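Local atomic coordinates of hypothetical protein (Staphylococcus aureus subsp. aureus, PDB entry 2ETS), a protein that is of unknown function but represents a bacterial family (DUF1798) whose members adopt a four-helical bundle fold. Residues 22-27 against 108-113; 59-64 against 81-86. All coordinates share one frame; numbering follows the deposited sequence.

Overall arrangement
The chain folds as a bundle of four long helices, 12-37, 43-63, 76-92 and 100-120, and each contact joins one pair of them. Contact 1 brings the first and last helices together, and its centre lies about 6 Å from the centre of the chain. Contact 2 pairs the second and third helices, so along the chain it falls between the two segments of contact 1. The contact centres lie about 13 Å apart, yet the two touch mainly through V110, whose CG2 is 3.4 Å from N85 CB and whose CG1 is 3.6 Å from I86 CG1. A phosphate ion, probably from the crystallisation liquor, is bound at contact 2 by K62; the protein's function is unknown.

Contact 1 of 2, residues 22-27 against 108-113; sequences YEVNNM and KSVQYD
V24 and Q111 face each other where helices 12-37 and 100-120 run past one another, and they bury the most surface here. The local helix axes are antiparallel, at 167°, and approach to 10.5 Å, a spacing bridged by side chains alone. The two branches of V24 divide the work. CG1, held anti to the backbone N (chi1 171°), reaches the aliphatic part of Q111, and this CG1 methyl lies 3.8 Å from Q111 CG. CG2 turns to the buried side and meets V110 CG1, also at 3.8 Å, in a methyl-to-methyl contact. Q111 keeps an extended chain beyond CG, which carries its amide past V24 toward N25 at the margin of the interface. There N25 OD1 comes within 2.9 Å of Q111 NE2, but the angle is too poor for a hydrogen bond. N25 lies roughly perpendicular to the Q111 chain, with the amide planes 65° apart. The contact thus grades from apolar packing inside to amides at the more exposed edge, as expected for neighbouring helices of a four-helix bundle. On the inner side V110 also packs on L82, N85 and I86 of helix 76-92, while E23, one residue before V24, hydrogen-bonds through its carboxylate to Y50 and H53 of helix 43-63.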
loop_
_atom_site.group_PDB
_atom_site.type_symbol
_atom_site.label_atom_id
_atom_site.label_comp_id
_atom_site.label_asym_id
_atom_site.label_seq_id
_atom_site.Cartn_x
_atom_site.Cartn_y
_atom_site.Cartn_z
ATOM N N TYR A 22 -3.645 6.909 2.575
ATOM C CA TYR A 22 -5.056 6.689 2.931
ATOM C C TYR A 22 -5.412 5.208 2.771
ATOM O O TYR A 22 -5.997 4.604 3.678
ATOM C CB TYR A 22 -6.006 7.570 2.096
ATOM C CG TYR A 22 -7.467 7.087 2.095
ATOM C CD1 TYR A 22 -8.400 7.483 3.090
ATOM C CD2 TYR A 22 -7.917 6.251 1.101
ATOM C CE1 TYR A 22 -9.737 7.021 3.062
ATOM C CE2 TYR A 22 -9.233 5.807 1.059
ATOM C CZ TYR A 22 -10.122 6.160 2.034
ATOM O OH TYR A 22 -11.391 5.634 1.889
ATOM N N GLU A 23 -5.055 4.628 1.609
ATOM C CA GLU A 23 -5.432 3.245 1.335
ATOM C C GLU A 23 -4.796 2.206 2.304
ATOM O O GLU A 23 -5.453 1.252 2.736
ATOM C CB GLU A 23 -5.136 2.911 -0.114
ATOM C CG GLU A 23 -6.150 3.521 -1.089
ATOM C CD GLU A 23 -7.552 2.935 -0.956
ATOM O OE1 GLU A 23 -7.769 2.095 -0.043
ATOM O OE2 GLU A 23 -8.434 3.307 -1.777
ATOM N N VAL A 24 -3.526 2.415 2.656
ATOM C CA VAL A 24 -2.844 1.544 3.613
ATOM C C VAL A 24 -3.533 1.636 5.019
ATOM O O VAL A 24 -3.675 0.632 5.735
ATOM C CB VAL A 24 -1.349 1.890 3.648
ATOM C CG1 VAL A 24 -0.629 1.170 4.762
ATOM C CG2 VAL A 24 -0.692 1.540 2.288
ATOM N N ASN A 25 -3.963 2.826 5.409
ATOM C CA ASN A 25 -4.810 2.962 6.603
ATOM C C ASN A 25 -6.132 2.212 6.519
ATOM O O ASN A 25 -6.568 1.563 7.439
ATOM C CB ASN A 25 -5.084 4.423 6.876
ATOM C CG ASN A 25 -3.870 5.137 7.378
ATOM O OD1 ASN A 25 -3.148 4.620 8.236
ATOM N ND2 ASN A 25 -3.620 6.333 6.847
ATOM N N ASN A 26 -6.753 2.273 5.379
ATOM C CA ASN A 26 -7.945 1.521 5.142
ATOM C C ASN A 26 -7.695 0.033 5.268
ATOM O O ASN A 26 -8.530 -0.690 5.773
ATOM C CB ASN A 26 -8.421 1.818 3.720
ATOM C CG ASN A 26 -9.868 1.646 3.569
ATOM O OD1 ASN A 26 -10.634 2.099 4.406
ATOM N ND2 ASN A 26 -10.284 0.999 2.484
HETATM N N MSE A 27 -6.569 -0.427 4.744
HETATM C CA MSE A 27 -6.187 -1.842 4.867
HETATM C C MSE A 27 -6.057 -2.255 6.330
HETATM O O MSE A 27 -6.407 -3.362 6.687
HETATM C CB MSE A 27 -4.885 -2.107 4.141
HETATM C CG MSE A 27 -5.015 -1.935 2.652
HETATM SE SE MSE A 27 -3.291 -2.125 1.816
HETATM C CE MSE A 27 -3.616 -0.915 0.342
ATOM N N LYS A 108 3.707 -1.193 8.964
ATOM C CA LYS A 108 4.498 -0.102 9.546
ATOM C C LYS A 108 5.637 0.279 8.604
ATOM O O LYS A 108 5.933 1.451 8.392
ATOM C CB LYS A 108 5.046 -0.491 10.890
ATOM C CG LYS A 108 3.946 -0.852 11.906
ATOM C CD LYS A 108 3.139 0.313 12.376
ATOM C CE LYS A 108 2.426 -0.019 13.727
ATOM N NZ LYS A 108 3.334 -0.576 14.792
ATOM N N SER A 109 6.244 -0.738 8.014
ATOM C CA SER A 109 7.313 -0.555 7.073
ATOM C C SER A 109 6.846 0.218 5.837
ATOM O O SER A 109 7.524 1.106 5.383
ATOM C CB SER A 109 7.886 -1.950 6.700
ATOM O OG SER A 109 8.421 -1.954 5.405
ATOM N N VAL A 110 5.682 -0.140 5.306
ATOM C CA VAL A 110 5.063 0.577 4.191
ATOM C C VAL A 110 4.729 2.044 4.536
ATOM O O VAL A 110 5.069 2.957 3.766
ATOM C CB VAL A 110 3.818 -0.189 3.695
ATOM C CG1 VAL A 110 3.006 0.608 2.741
ATOM C CG2 VAL A 110 4.266 -1.503 3.017
ATOM N N GLN A 111 4.121 2.283 5.696
ATOM C CA GLN A 111 3.800 3.674 6.094
ATOM C C GLN A 111 5.112 4.421 6.243
ATOM O O GLN A 111 5.205 5.592 5.841
ATOM C CB GLN A 111 2.938 3.763 7.384
ATOM C CG GLN A 111 1.615 2.971 7.267
ATOM C CD GLN A 111 0.739 2.915 8.543
ATOM O OE1 GLN A 111 1.205 2.534 9.646
ATOM N NE2 GLN A 111 -0.559 3.280 8.383
ATOM N N TYR A 112 6.151 3.738 6.749
ATOM C CA TYR A 112 7.434 4.406 6.901
ATOM C C TYR A 112 8.007 4.871 5.533
ATOM O O TYR A 112 8.346 6.039 5.337
ATOM C CB TYR A 112 8.422 3.542 7.699
ATOM C CG TYR A 112 9.791 4.120 7.713
ATOM C CD1 TYR A 112 10.680 3.860 6.671
ATOM C CD2 TYR A 112 10.202 4.956 8.745
ATOM C CE1 TYR A 112 11.949 4.426 6.656
ATOM C CE2 TYR A 112 11.483 5.522 8.739
ATOM C CZ TYR A 112 12.335 5.259 7.693
ATOM O OH TYR A 112 13.586 5.830 7.659
ATOM N N ASP A 113 8.068 3.967 4.579
ATOM C CA ASP A 113 8.498 4.321 3.231
ATOM C C ASP A 113 7.661 5.416 2.571
ATOM O O ASP A 113 8.179 6.326 1.917
ATOM C CB ASP A 113 8.425 3.087 2.365
ATOM C CG ASP A 113 9.544 2.089 2.667
ATOM O OD1 ASP A 113 10.548 2.468 3.331
ATOM O OD2 ASP A 113 9.408 0.931 2.209
#

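Contact 2 of 2, residues 59-64 against 81-86; sequences NEIKLH and LLIANI. With PO4 (phosphate ion), chain B.
I61 and I83 form part of the hydrophobic core between helices 43-63 and 76-92 of the bundle, with K62 lying along its outer margin. The nearest approach of the two isoleucines is between I61 CG2 and I83 CD1, at 4.0 Å, and the two side chains run alongside each other, pointing opposite ways. The two branches of I83 serve different neighbours: CD1, at the end of the longer one, touches I61, whereas CG2 sits anti to the backbone N and receives the aliphatic end of K62, whose CE is 4.0 Å away. In the four-helical bundle these are the second and third long helices, and the CA atoms nearest across the segments, those of K62 and I83, are still 8.8 Å apart. K62, in an extended chain (chi2 -178°), runs alongside that gap and passes I83 at a slant before its ammonium group hydrogen-bonds to the phosphate ion, with NZ 2.9 Å from O4. One lysine therefore offers methylene packing to I83 and a charge to the anion, which probably comes from the crystallisation liquor. I61 also rests on V17 and L20 of helix 12-37, and I83 on L58 of helix 43-63.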
loop_
_atom_site.group_PDB
_atom_site.type_symbol
_atom_site.label_atom_id
_atom_site.label_comp_id
_atom_site.label_asym_id
_atom_site.label_seq_id
_atom_site.Cartn_x
_atom_site.Cartn_y
_atom_site.Cartn_z
ATOM N N ASN A 59 -0.078 1.220 -10.630
ATOM C CA ASN A 59 0.278 1.388 -12.035
ATOM C C ASN A 59 0.626 2.828 -12.371
ATOM O O ASN A 59 1.589 3.086 -13.105
ATOM C CB ASN A 59 -0.838 0.891 -12.964
ATOM C CG ASN A 59 -0.925 -0.624 -13.004
ATOM O OD1 ASN A 59 0.023 -1.319 -12.647
ATOM N ND2 ASN A 59 -2.071 -1.141 -13.411
ATOM N N GLU A 60 -0.141 3.756 -11.818
ATOM C CA GLU A 60 0.155 5.168 -11.994
ATOM C C GLU A 60 1.485 5.487 -11.325
ATOM O O GLU A 60 2.387 5.985 -11.962
ATOM C CB GLU A 60 -0.975 6.069 -11.448
ATOM C CG GLU A 60 -2.212 6.210 -12.376
ATOM N N ILE A 61 1.635 5.162 -10.057
ATOM C CA ILE A 61 2.885 5.502 -9.367
ATOM C C ILE A 61 4.140 4.876 -10.018
ATOM O O ILE A 61 5.212 5.470 -9.967
ATOM C CB ILE A 61 2.807 5.209 -7.865
ATOM C CG1 ILE A 61 3.594 6.271 -7.089
ATOM C CG2 ILE A 61 3.336 3.795 -7.509
ATOM C CD1 ILE A 61 3.083 6.488 -5.684
ATOM N N LYS A 62 3.996 3.726 -10.678
ATOM C CA LYS A 62 5.097 3.129 -11.453
ATOM C C LYS A 62 5.526 4.015 -12.619
ATOM O O LYS A 62 6.707 4.072 -12.966
ATOM C CB LYS A 62 4.729 1.750 -12.001
ATOM C CG LYS A 62 4.767 0.638 -10.983
ATOM C CD LYS A 62 4.432 -0.738 -11.608
ATOM C CE LYS A 62 3.777 -1.627 -10.552
ATOM N NZ LYS A 62 3.565 -3.032 -10.959
ATOM N N LEU A 63 4.579 4.724 -13.206
ATOM C CA LEU A 63 4.926 5.705 -14.235
ATOM C C LEU A 63 5.888 6.785 -13.704
ATOM O O LEU A 63 6.588 7.384 -14.467
ATOM C CB LEU A 63 3.669 6.341 -14.835
ATOM C CG LEU A 63 2.642 5.392 -15.483
ATOM C CD1 LEU A 63 1.387 6.161 -15.944
ATOM C CD2 LEU A 63 3.236 4.597 -16.650
ATOM N N HIS A 64 5.951 7.012 -12.396
ATOM C CA HIS A 64 6.920 7.966 -11.833
ATOM C C HIS A 64 8.124 7.323 -11.182
ATOM O O HIS A 64 8.810 7.986 -10.413
ATOM C CB HIS A 64 6.246 8.854 -10.794
ATOM C CG HIS A 64 5.064 9.580 -11.324
ATOM N ND1 HIS A 64 5.151 10.851 -11.850
ATOM C CD2 HIS A 64 3.774 9.199 -11.457
ATOM C CE1 HIS A 64 3.957 11.231 -12.258
ATOM N NE2 HIS A 64 3.104 10.248 -12.033
ATOM N N LEU A 81 10.125 -3.420 -3.593
ATOM C CA LEU A 81 9.584 -4.050 -2.386
ATOM C C LEU A 81 8.389 -3.332 -1.834
ATOM O O LEU A 81 7.473 -3.964 -1.347
ATOM C CB LEU A 81 10.658 -4.167 -1.318
ATOM C CG LEU A 81 11.826 -5.017 -1.825
ATOM C CD1 LEU A 81 12.857 -5.207 -0.703
ATOM C CD2 LEU A 81 11.353 -6.371 -2.372
ATOM N N LEU A 82 8.390 -2.004 -1.931
ATOM C CA LEU A 82 7.311 -1.216 -1.434
ATOM C C LEU A 82 6.044 -1.579 -2.180
ATOM O O LEU A 82 5.011 -1.784 -1.548
ATOM C CB LEU A 82 7.609 0.263 -1.562
ATOM C CG LEU A 82 6.450 1.185 -1.201
ATOM C CD1 LEU A 82 5.959 1.025 0.242
ATOM C CD2 LEU A 82 6.844 2.650 -1.507
ATOM N N ILE A 83 6.142 -1.701 -3.506
ATOM C CA ILE A 83 4.986 -2.004 -4.367
ATOM C C ILE A 83 4.413 -3.371 -4.007
ATOM O O ILE A 83 3.211 -3.536 -3.852
ATOM C CB ILE A 83 5.410 -2.057 -5.861
ATOM C CG1 ILE A 83 5.780 -0.671 -6.451
ATOM C CG2 ILE A 83 4.376 -2.800 -6.741
ATOM C CD1 ILE A 83 4.908 0.448 -6.116
ATOM N N ALA A 84 5.308 -4.337 -3.869
ATOM C CA ALA A 84 4.928 -5.712 -3.541
ATOM C C ALA A 84 4.311 -5.781 -2.126
ATOM O O ALA A 84 3.305 -6.454 -1.891
ATOM C CB ALA A 84 6.126 -6.624 -3.660
ATOM N N ASN A 85 4.928 -5.092 -1.172
ATOM C CA ASN A 85 4.366 -5.017 0.160
ATOM C C ASN A 85 2.947 -4.444 0.192
ATOM O O ASN A 85 2.109 -4.928 0.916
ATOM C CB ASN A 85 5.250 -4.157 1.062
ATOM C CG ASN A 85 6.459 -4.876 1.522
ATOM O OD1 ASN A 85 6.499 -6.074 1.489
ATOM N ND2 ASN A 85 7.457 -4.148 1.944
ATOM N N ILE A 86 2.707 -3.395 -0.577
ATOM C CA ILE A 86 1.379 -2.803 -0.657
ATOM C C ILE A 86 0.370 -3.764 -1.324
ATOM O O ILE A 86 -0.767 -3.899 -0.858
ATOM C CB ILE A 86 1.433 -1.471 -1.407
ATOM C CG1 ILE A 86 2.225 -0.430 -0.622
ATOM C CG2 ILE A 86 0.007 -0.928 -1.740
ATOM C CD1 ILE A 86 2.459 0.877 -1.406
HETATM P P PO4 B . 4.203 -6.676 -9.784
HETATM O O1 PO4 B . 3.785 -8.032 -10.387
HETATM O O2 PO4 B . 4.691 -6.848 -8.332
HETATM O O3 PO4 B . 5.348 -6.114 -10.605
HETATM O O4 PO4 B . 3.019 -5.661 -9.818
#